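Local coordinates for protein IclR family transcriptional regulator (Brucella abortus, PDB 5WHM) that probably represses transcription as a DNA-binding regulator of the IclR family, joining a helix-turn-helix domain to a C-terminal GAF-like domain, at residues 143-146 with 147-151; 210-213 with 214-218; 236-239 with 240-243. All coordinates share one frame; numbering follows the deposited sequence.

Interaction 1. Residues 143-146 with 147-151; sequences MRRQ and IGSTL
The hydroxyl of Ser149 reaches back to the carbonyl oxygen of Gln146, adding a second bond to an oxygen already held by the amide that closes a type II beta turn, Gln146 to Ser149, leading into the edge strand 150-152 of the GAF-like domain. Two bonds thus grip that oxygen. Ser149 OG gives the shorter one, at 2.6 Å from Gln146 O, in the carbonyl plane and on a lone pair. Ser149 N, 3.0 Å from Gln146 O, is the turn's own backbone bond and comes from above the carbonyl plane. Ser149 can do both because OG sits between its own backbone N and carbonyl carbon (chi1 62°), which tips it back over the turn.

A water ties side chain to backbone: it donates to Gln146 OE1 and accepts from Ile147 N, while the amide nitrogen of Gln146 gives a weak bond to Arg144 O. Gly148 fits its place in the turn, with a positive phi of 91°.

Further along, Arg145 lies beside the chain as it becomes a strand. A bend at chi3 turns the guanidinium toward Thr150, and Leu151 CD2 lies over one of its faces, offset toward the rim. Outside the turn, Tyr131 of strand 128-135 makes backbone hydrogen bonds with Gly148 and Ser149, and Tyr92 OH bonds Ile147 O. Tyr92 of the second subunit packs on Gln146 and Ser149, so the turn also sits at the dimer contact. Arg145 NE is buried without a polar partner in the model. Arg145 NH2 comes to 2.9 Å from Thr150 O.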
HETATM    1  N   MSE C 143      17.982  10.122  -3.138  1.00 79.68           N
HETATM    2  CA  MSE C 143      17.122   9.145  -2.460  1.00 74.59           C
HETATM    3  C   MSE C 143      15.689   9.186  -3.027  1.00 65.26           C
HETATM    4  O   MSE C 143      15.082  10.252  -3.118  1.00 61.90           O
HETATM    5  CB  MSE C 143      17.136   9.433  -0.956  1.00 77.60           C
HETATM    6  CG  MSE C 143      16.317   8.504  -0.083  1.00 80.42           C
HETATM    7 SE   MSE C 143      15.696   9.471   1.507  0.35 80.41          SE
HETATM    8  CE  MSE C 143      13.827   9.781   0.975  1.00 74.98           C
ATOM      9  N   ARG C 144      15.164   8.027  -3.428  1.00 61.07           N
ATOM     10  CA  ARG C 144      13.834   7.965  -4.024  1.00 56.90           C
ATOM     11  C   ARG C 144      12.747   8.169  -2.976  1.00 52.61           C
ATOM     12  O   ARG C 144      12.804   7.591  -1.885  1.00 52.90           O
ATOM     13  CB  ARG C 144      13.624   6.611  -4.711  1.00 65.98           C
ATOM     14  CG  ARG C 144      14.137   6.563  -6.133  1.00 74.45           C
ATOM     15  CD  ARG C 144      14.734   5.220  -6.566  1.00 81.99           C
ATOM     16  NE  ARG C 144      15.827   4.765  -5.701  1.00 90.08           N
ATOM     17  CZ  ARG C 144      17.131   4.876  -5.969  1.00 95.04           C
ATOM     18  NH1 ARG C 144      18.019   4.413  -5.096  1.00 99.90           N
ATOM     19  NH2 ARG C 144      17.561   5.437  -7.097  1.00 94.44           N
ATOM     20  N   ARG C 145      11.734   8.983  -3.313  1.00 46.19           N
ATOM     21  CA  ARG C 145      10.528   9.015  -2.488  1.00 45.08           C
ATOM     22  C   ARG C 145       9.661   7.802  -2.821  1.00 34.80           C
ATOM     23  O   ARG C 145       9.646   7.309  -3.953  1.00 37.09           O
ATOM     24  CB  ARG C 145       9.756  10.324  -2.681  1.00 46.92           C
ATOM     25  CG  ARG C 145      10.517  11.547  -2.107  1.00 52.67           C
ATOM     26  CD  ARG C 145       9.652  12.776  -1.904  1.00 54.55           C
ATOM     27  NE  ARG C 145       8.544  12.553  -0.981  1.00 56.13           N
ATOM     28  CZ  ARG C 145       8.632  12.647   0.347  1.00 58.52           C
ATOM     29  NH1 ARG C 145       9.790  12.952   0.927  1.00 60.18           N
ATOM     30  NH2 ARG C 145       7.549  12.427   1.097  1.00 55.87           N
ATOM     31  N   GLN C 146       8.965   7.295  -1.827  1.00 39.12           N
ATOM     32  CA  GLN C 146       8.385   5.975  -1.992  1.00 37.29           C
ATOM     33  C   GLN C 146       6.928   6.048  -2.482  1.00 34.27           C
ATOM     34  O   GLN C 146       6.236   7.054  -2.340  1.00 31.93           O
ATOM     35  CB  GLN C 146       8.462   5.207  -0.669  1.00 45.69           C
ATOM     36  CG  GLN C 146       9.867   5.014  -0.141  1.00 48.96           C
ATOM     37  CD  GLN C 146      10.629   4.012  -0.979  1.00 55.44           C
ATOM     38  OE1 GLN C 146      10.230   2.851  -1.059  1.00 55.38           O
ATOM     39  NE2 GLN C 146      11.710   4.455  -1.633  1.00 53.78           N
ATOM     40  N   ILE C 147       6.465   4.928  -3.037  1.00 34.81           N
ATOM     41  CA  ILE C 147       5.098   4.795  -3.523  1.00 30.33           C
ATOM     42  C   ILE C 147       4.159   4.866  -2.323  1.00 30.00           C
ATOM     43  O   ILE C 147       4.241   4.034  -1.414  1.00 38.84           O
ATOM     44  CB  ILE C 147       4.932   3.456  -4.270  1.00 37.50           C
ATOM     45  CG1 ILE C 147       5.997   3.321  -5.359  1.00 38.38           C
ATOM     46  CG2 ILE C 147       3.526   3.304  -4.852  1.00 31.44           C
ATOM     47  CD1 ILE C 147       5.904   4.383  -6.399  1.00 36.47           C
ATOM     48  N   GLY C 148       3.238   5.827  -2.327  1.00 31.29           N
ATOM     49  CA  GLY C 148       2.355   6.012  -1.193  1.00 28.94           C
ATOM     50  C   GLY C 148       2.856   6.972  -0.129  1.00 35.17           C
ATOM     51  O   GLY C 148       2.112   7.253   0.808  1.00 29.92           O
ATOM     52  N   SER C 149       4.100   7.465  -0.227  1.00 32.13           N
ATOM     53  CA  SER C 149       4.536   8.560   0.626  1.00 34.64           C
ATOM     54  C   SER C 149       3.749   9.810   0.256  1.00 33.17           C
ATOM     55  O   SER C 149       3.198   9.915  -0.845  1.00 29.58           O
ATOM     56  CB  SER C 149       6.037   8.845   0.459  1.00 32.31           C
ATOM     57  OG  SER C 149       6.318   9.239  -0.877  1.00 31.48           O
ATOM     58  N   THR C 150       3.731  10.782   1.167  1.00 31.17           N
ATOM     59  CA  THR C 150       2.908  11.962   0.979  1.00 36.32           C
ATOM     60  C   THR C 150       3.735  13.240   1.112  1.00 37.18           C
ATOM     61  O   THR C 150       4.811  13.250   1.711  1.00 39.63           O
ATOM     62  CB  THR C 150       1.762  12.017   1.979  1.00 35.81           C
ATOM     63  OG1 THR C 150       2.308  12.043   3.299  1.00 39.75           O
ATOM     64  CG2 THR C 150       0.817  10.779   1.826  1.00 36.19           C
ATOM     65  N   LEU C 151       3.190  14.316   0.562  1.00 31.64           N
ATOM     66  CA  LEU C 151       3.677  15.679   0.723  1.00 39.41           C
ATOM     67  C   LEU C 151       2.522  16.559   1.166  1.00 42.32           C
ATOM     68  O   LEU C 151       1.398  16.382   0.693  1.00 37.11           O
ATOM     69  CB  LEU C 151       4.244  16.246  -0.590  1.00 38.23           C
ATOM     70  CG  LEU C 151       5.576  15.651  -1.044  1.00 46.03           C
ATOM     71  CD1 LEU C 151       5.726  15.661  -2.544  1.00 47.39           C
ATOM     72  CD2 LEU C 151       6.660  16.486  -0.467  1.00 50.53           C
TER
HETATM   73  O   HOH W   1       8.090   2.432  -2.830  1.00 39.49           O

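Interaction 2. Residues 210-213 with 214-218; sequences GEWH and RDVNS. With ACY (acetic acid), chain J.
At the edge of the Trp212 indole, near its plane, Val216 CG1 approaches Trp212 CE3 at 4.2 Å. One face of the indole carries the imidazole of His213, with His213 CG 3.7 Å above the indole plane and over its centre. Seen from the histidine, Trp212 CZ2 lies over one face of the imidazole, offset toward the rim. The other valine branch, Val216 CG2, meets His213 CB at 4.1 Å, so one residue of the strand that follows touches both aromatic side chains.

The backbone closes a type I beta turn from His213 to Val216, through a bond of 3.1 Å from Val216 N to His213 O. A water bridges Trp212 N and Val216 O, and Gly210 N adds a weak bond to that same valine oxygen. Gly210 has a positive phi (66°), and its CA makes a CA-H...O contact of 3.1 Å to Val216 O as well. Ser218 OG, hydrogen-bonded to Ser157, lies beside an acetic acid molecule probably taken from the crystallisation liquor, which Ser157, Val158 and Asn234 hydrogen-bond. The whole is the loop of a beta hairpin between antiparallel strands 206-209 and 216-225 of the GAF-like sheet, its type I turn leading into the second strand.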
ATOM      1  N   GLY C 210      12.195  25.786  -2.753  1.00 48.24           N
ATOM      2  CA  GLY C 210      12.561  25.618  -1.353  1.00 50.54           C
ATOM      3  C   GLY C 210      11.438  25.843  -0.361  1.00 49.48           C
ATOM      4  O   GLY C 210      11.706  26.103   0.817  1.00 52.43           O
ATOM      5  N   GLU C 211      10.185  25.750  -0.796  1.00 47.06           N
ATOM      6  CA  GLU C 211       9.059  26.060   0.077  1.00 50.01           C
ATOM      7  C   GLU C 211       8.422  24.810   0.682  1.00 51.82           C
ATOM      8  O   GLU C 211       7.454  24.919   1.444  1.00 52.80           O
ATOM      9  CB  GLU C 211       8.027  26.885  -0.692  1.00 49.31           C
ATOM     10  CG  GLU C 211       8.575  28.246  -1.118  1.00 56.10           C
ATOM     11  CD  GLU C 211       7.738  28.909  -2.199  1.00 57.27           C
ATOM     12  OE1 GLU C 211       7.991  28.664  -3.419  1.00 56.79           O
ATOM     13  OE2 GLU C 211       6.825  29.661  -1.812  1.00 57.22           O
ATOM     14  N   TRP C 212       8.943  23.630   0.363  1.00 50.15           N
ATOM     15  CA  TRP C 212       8.632  22.422   1.104  1.00 50.46           C
ATOM     16  C   TRP C 212       9.815  22.016   1.972  1.00 52.99           C
ATOM     17  O   TRP C 212       9.696  21.994   3.199  1.00 53.86           O
ATOM     18  CB  TRP C 212       8.230  21.284   0.157  1.00 49.27           C
ATOM     19  CG  TRP C 212       8.245  19.937   0.865  1.00 48.67           C
ATOM     20  CD1 TRP C 212       7.481  19.554   1.935  1.00 47.50           C
ATOM     21  CD2 TRP C 212       9.098  18.833   0.567  1.00 48.09           C
ATOM     22  NE1 TRP C 212       7.798  18.272   2.307  1.00 49.83           N
ATOM     23  CE2 TRP C 212       8.795  17.809   1.490  1.00 52.13           C
ATOM     24  CE3 TRP C 212      10.090  18.608  -0.398  1.00 46.79           C
ATOM     25  CZ2 TRP C 212       9.440  16.575   1.467  1.00 53.66           C
ATOM     26  CZ3 TRP C 212      10.726  17.386  -0.417  1.00 52.18           C
ATOM     27  CH2 TRP C 212      10.401  16.382   0.509  1.00 52.97           C
ATOM     28  N   HIS C 213      10.964  21.720   1.359  1.00 56.36           N
ATOM     29  CA  HIS C 213      12.246  21.564   2.039  1.00 59.93           C
ATOM     30  C   HIS C 213      13.214  22.598   1.483  1.00 61.48           C
ATOM     31  O   HIS C 213      13.239  22.841   0.273  1.00 55.65           O
ATOM     32  CB  HIS C 213      12.830  20.163   1.844  1.00 65.90           C
ATOM     33  CG  HIS C 213      12.282  19.131   2.782  1.00 73.50           C
ATOM     34  ND1 HIS C 213      12.655  17.803   2.724  1.00 76.19           N
ATOM     35  CD2 HIS C 213      11.391  19.226   3.799  1.00 76.72           C
ATOM     36  CE1 HIS C 213      12.016  17.125   3.663  1.00 76.65           C
ATOM     37  NE2 HIS C 213      11.244  17.966   4.330  1.00 77.03           N
ATOM     38  N   ARG C 214      14.037  23.172   2.371  1.00 71.72           N
ATOM     39  CA  ARG C 214      14.806  24.376   2.046  1.00 78.75           C
ATOM     40  C   ARG C 214      15.671  24.205   0.799  1.00 73.32           C
ATOM     41  O   ARG C 214      15.776  25.128  -0.015  1.00 73.35           O
ATOM     42  CB  ARG C 214      15.674  24.782   3.241  1.00 90.03           C
ATOM     43  CG  ARG C 214      14.933  25.523   4.362  1.00 99.26           C
ATOM     44  CD  ARG C 214      15.848  25.735   5.574  1.00108.53           C
ATOM     45  NE  ARG C 214      15.269  26.586   6.617  1.00114.37           N
ATOM     46  CZ  ARG C 214      14.495  26.145   7.607  1.00115.98           C
ATOM     47  NH1 ARG C 214      14.184  24.860   7.688  1.00114.30           N
ATOM     48  NH2 ARG C 214      14.022  26.992   8.515  1.00118.87           N
ATOM     49  N   ASP C 215      16.300  23.038   0.627  1.00 68.46           N
ATOM     50  CA  ASP C 215      17.242  22.827  -0.469  1.00 68.43           C
ATOM     51  C   ASP C 215      16.676  21.967  -1.597  1.00 56.40           C
ATOM     52  O   ASP C 215      17.444  21.374  -2.361  1.00 53.58           O
ATOM     53  CB  ASP C 215      18.536  22.209   0.052  1.00 78.67           C
ATOM     54  CG  ASP C 215      19.209  23.070   1.097  1.00 88.81           C
ATOM     55  OD1 ASP C 215      19.667  24.188   0.768  1.00 92.64           O
ATOM     56  OD2 ASP C 215      19.254  22.630   2.260  1.00 92.40           O
ATOM     57  N   VAL C 216      15.356  21.901  -1.730  1.00 51.25           N
ATOM     58  CA  VAL C 216      14.697  21.201  -2.824  1.00 44.80           C
ATOM     59  C   VAL C 216      13.899  22.226  -3.630  1.00 42.76           C
ATOM     60  O   VAL C 216      13.178  23.048  -3.056  1.00 42.27           O
ATOM     61  CB  VAL C 216      13.793  20.069  -2.295  1.00 42.70           C
ATOM     62  CG1 VAL C 216      12.930  19.488  -3.404  1.00 37.88           C
ATOM     63  CG2 VAL C 216      14.651  18.949  -1.653  1.00 46.41           C
ATOM     64  N   ASN C 217      14.050  22.197  -4.953  1.00 41.39           N
ATOM     65  CA  ASN C 217      13.210  22.976  -5.855  1.00 40.90           C
ATOM     66  C   ASN C 217      12.467  22.025  -6.781  1.00 40.44           C
ATOM     67  O   ASN C 217      12.984  20.966  -7.144  1.00 39.78           O
ATOM     68  CB  ASN C 217      14.005  23.935  -6.713  1.00 39.83           C
ATOM     69  CG  ASN C 217      14.743  24.970  -5.908  1.00 44.93           C
ATOM     70  OD1 ASN C 217      14.443  25.208  -4.741  1.00 44.16           O
ATOM     71  ND2 ASN C 217      15.707  25.616  -6.543  1.00 46.22           N
ATOM     72  N   SER C 218      11.276  22.437  -7.207  1.00 35.06           N
ATOM     73  CA  SER C 218      10.457  21.541  -7.995  1.00 30.09           C
ATOM     74  C   SER C 218       9.389  22.334  -8.731  1.00 34.93           C
ATOM     75  O   SER C 218       9.043  23.464  -8.344  1.00 35.48           O
ATOM     76  CB  SER C 218       9.836  20.473  -7.064  1.00 43.27           C
ATOM     77  OG  SER C 218       8.679  19.904  -7.626  1.00 47.50           O
TER
HETATM   78  C   ACY J 302       7.413  19.348  -4.572  1.00 38.54           C
HETATM   79  O   ACY J 302       6.518  19.054  -5.406  1.00 40.29           O
HETATM   80  OXT ACY J 302       7.578  20.500  -4.083  1.00 36.10           O
HETATM   81  CH3 ACY J 302       8.344  18.255  -4.123  1.00 35.90           C
HETATM   82  O   HOH W   2      10.780  22.529  -1.497  1.00 40.18           O

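Interaction 3. Residues 236-239 with 240-243; sequences GGPS and FQLP
Phe240 holds CG between its backbone N and carbonyl carbon (chi1 81°), which brings the ring back beside Pro238, with CE2 and CD2 nearest. Gln241 instead sets CG opposite its backbone N (chi1 171°) and runs straight from there, bringing its amide alongside the same proline. The ring atom Phe240 CE2 thus reaches Pro238 CB at 3.4 Å, the two side chains crossing obliquely. Gln241 OE1 lies 3.6 Å from Pro238 CG, the glutamine pointing the same way as the proline ring; its amide nitrogen continues to the carbonyl oxygen of Lys116, which fixes the far end of the chain.

Between strand 229-238 and helix 244-265 the backbone makes a single turn of helical geometry, an alpha-turn. Pro238 O accepts from Gln241 N at 2.9 Å, with the donor above the carbonyl plane, and from Leu242 N at 3.1 Å, with the donor in that plane. Leu242 N also makes a weak bond to Ser239 O. Leu242 turns its side chain back along the strand, where CD1 comes to 3.4 Å from Gly237 N and rests on the bare backbone of the two glycines, and Ala117 also meets this leucine. Pro243 then takes the N-cap position of the following helix.

Chemically, one carbonyl, at the last residue of the strand, serves two successive amides. Gln241 CB lies 3.4 Å from that Pro238 O, while Phe240 touches the proline ring; the turn is thus held by backbone bonds, and the glutamine amide ties it to the loop before strand 118-125.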
ATOM      1  N   GLY C 236      11.674  17.532  -9.680  1.00 37.32           N
ATOM      2  CA  GLY C 236      12.244  18.318  -8.599  1.00 35.41           C
ATOM      3  C   GLY C 236      13.517  17.658  -8.135  1.00 42.00           C
ATOM      4  O   GLY C 236      13.842  16.541  -8.541  1.00 39.58           O
ATOM      5  N   GLY C 237      14.252  18.372  -7.290  1.00 45.02           N
ATOM      6  CA  GLY C 237      15.504  17.863  -6.790  1.00 42.24           C
ATOM      7  C   GLY C 237      16.312  18.923  -6.077  1.00 43.86           C
ATOM      8  O   GLY C 237      15.796  19.974  -5.694  1.00 39.61           O
ATOM      9  N   PRO C 238      17.594  18.640  -5.853  1.00 43.59           N
ATOM     10  CA  PRO C 238      18.462  19.594  -5.156  1.00 42.53           C
ATOM     11  C   PRO C 238      18.442  20.964  -5.819  1.00 44.84           C
ATOM     12  O   PRO C 238      18.575  21.090  -7.037  1.00 42.41           O
ATOM     13  CB  PRO C 238      19.850  18.940  -5.243  1.00 46.50           C
ATOM     14  CG  PRO C 238      19.609  17.509  -5.807  1.00 46.21           C
ATOM     15  CD  PRO C 238      18.143  17.270  -5.821  1.00 42.76           C
ATOM     16  N   SER C 239      18.266  21.992  -4.992  1.00 48.25           N
ATOM     17  CA  SER C 239      18.106  23.346  -5.496  1.00 49.80           C
ATOM     18  C   SER C 239      19.328  23.805  -6.275  1.00 53.29           C
ATOM     19  O   SER C 239      19.190  24.555  -7.245  1.00 53.16           O
ATOM     20  CB  SER C 239      17.817  24.286  -4.335  1.00 52.78           C
ATOM     21  OG  SER C 239      18.824  24.151  -3.355  1.00 55.85           O
ATOM     22  N   PHE C 240      20.526  23.353  -5.889  1.00 56.31           N
ATOM     23  CA  PHE C 240      21.720  23.743  -6.637  1.00 58.23           C
ATOM     24  C   PHE C 240      21.709  23.161  -8.048  1.00 55.13           C
ATOM     25  O   PHE C 240      22.343  23.710  -8.947  1.00 55.14           O
ATOM     26  CB  PHE C 240      22.992  23.323  -5.881  1.00 63.27           C
ATOM     27  CG  PHE C 240      23.380  21.865  -6.072  1.00 67.32           C
ATOM     28  CD1 PHE C 240      24.260  21.489  -7.088  1.00 72.42           C
ATOM     29  CD2 PHE C 240      22.879  20.870  -5.227  1.00 66.20           C
ATOM     30  CE1 PHE C 240      24.625  20.150  -7.270  1.00 71.99           C
ATOM     31  CE2 PHE C 240      23.244  19.529  -5.400  1.00 65.70           C
ATOM     32  CZ  PHE C 240      24.111  19.172  -6.423  1.00 68.56           C
ATOM     33  N   GLN C 241      20.999  22.056  -8.262  1.00 52.88           N
ATOM     34  CA  GLN C 241      20.927  21.455  -9.585  1.00 54.11           C
ATOM     35  C   GLN C 241      19.803  22.032 -10.435  1.00 51.86           C
ATOM     36  O   GLN C 241      19.919  22.077 -11.670  1.00 52.75           O
ATOM     37  CB  GLN C 241      20.728  19.952  -9.441  1.00 57.21           C
ATOM     38  CG  GLN C 241      20.420  19.242 -10.716  1.00 62.59           C
ATOM     39  CD  GLN C 241      20.221  17.765 -10.490  1.00 68.26           C
ATOM     40  OE1 GLN C 241      20.346  17.271  -9.364  1.00 70.41           O
ATOM     41  NE2 GLN C 241      19.908  17.049 -11.556  1.00 69.48           N
ATOM     42  N   LEU C 242      18.728  22.491  -9.795  1.00 45.56           N
ATOM     43  CA  LEU C 242      17.517  22.956 -10.475  1.00 45.84           C
ATOM     44  C   LEU C 242      17.186  24.360  -9.997  1.00 44.59           C
ATOM     45  O   LEU C 242      16.256  24.554  -9.211  1.00 42.86           O
ATOM     46  CB  LEU C 242      16.335  22.020 -10.210  1.00 40.68           C
ATOM     47  CG  LEU C 242      16.448  20.588 -10.737  1.00 43.08           C
ATOM     48  CD1 LEU C 242      15.319  19.733 -10.185  1.00 38.02           C
ATOM     49  CD2 LEU C 242      16.408  20.594 -12.257  1.00 41.78           C
ATOM     50  N   PRO C 243      17.939  25.365 -10.441  1.00 48.44           N
ATOM     51  CA  PRO C 243      17.580  26.747 -10.106  1.00 46.86           C
ATOM     52  C   PRO C 243      16.221  27.125 -10.676  1.00 45.52           C
ATOM     53  O   PRO C 243      15.726  26.518 -11.630  1.00 42.19           O
ATOM     54  CB  PRO C 243      18.700  27.572 -10.758  1.00 49.34           C
ATOM     55  CG  PRO C 243      19.838  26.616 -10.867  1.00 50.95           C
ATOM     56  CD  PRO C 243      19.234  25.289 -11.141  1.00 45.93           C
TER

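In the fold
The three contacts follow one another along the chain, all within the IclR C-terminal domain and at ends of strands in one six-stranded antiparallel sheet. Interaction 1 leads into strand 150-152 and interaction 2 links 206-209 to 216-225, strands 150-152 and 206-209 being outermost within this chain; interaction 3 ends strand 229-238 before the last helix. Interactions 2 and 3, centres about 8 Å apart, are joined by probable backbone hydrogen bonds between neighbouring strands. Interaction 1 lies about 15 Å from interaction 2 between centres, yet Leu151 and Arg145 pack on Trp212, so the start of strand 150-152, with the turn before it, meets the loop after 206-209. Interactions 1 and 3 do not touch.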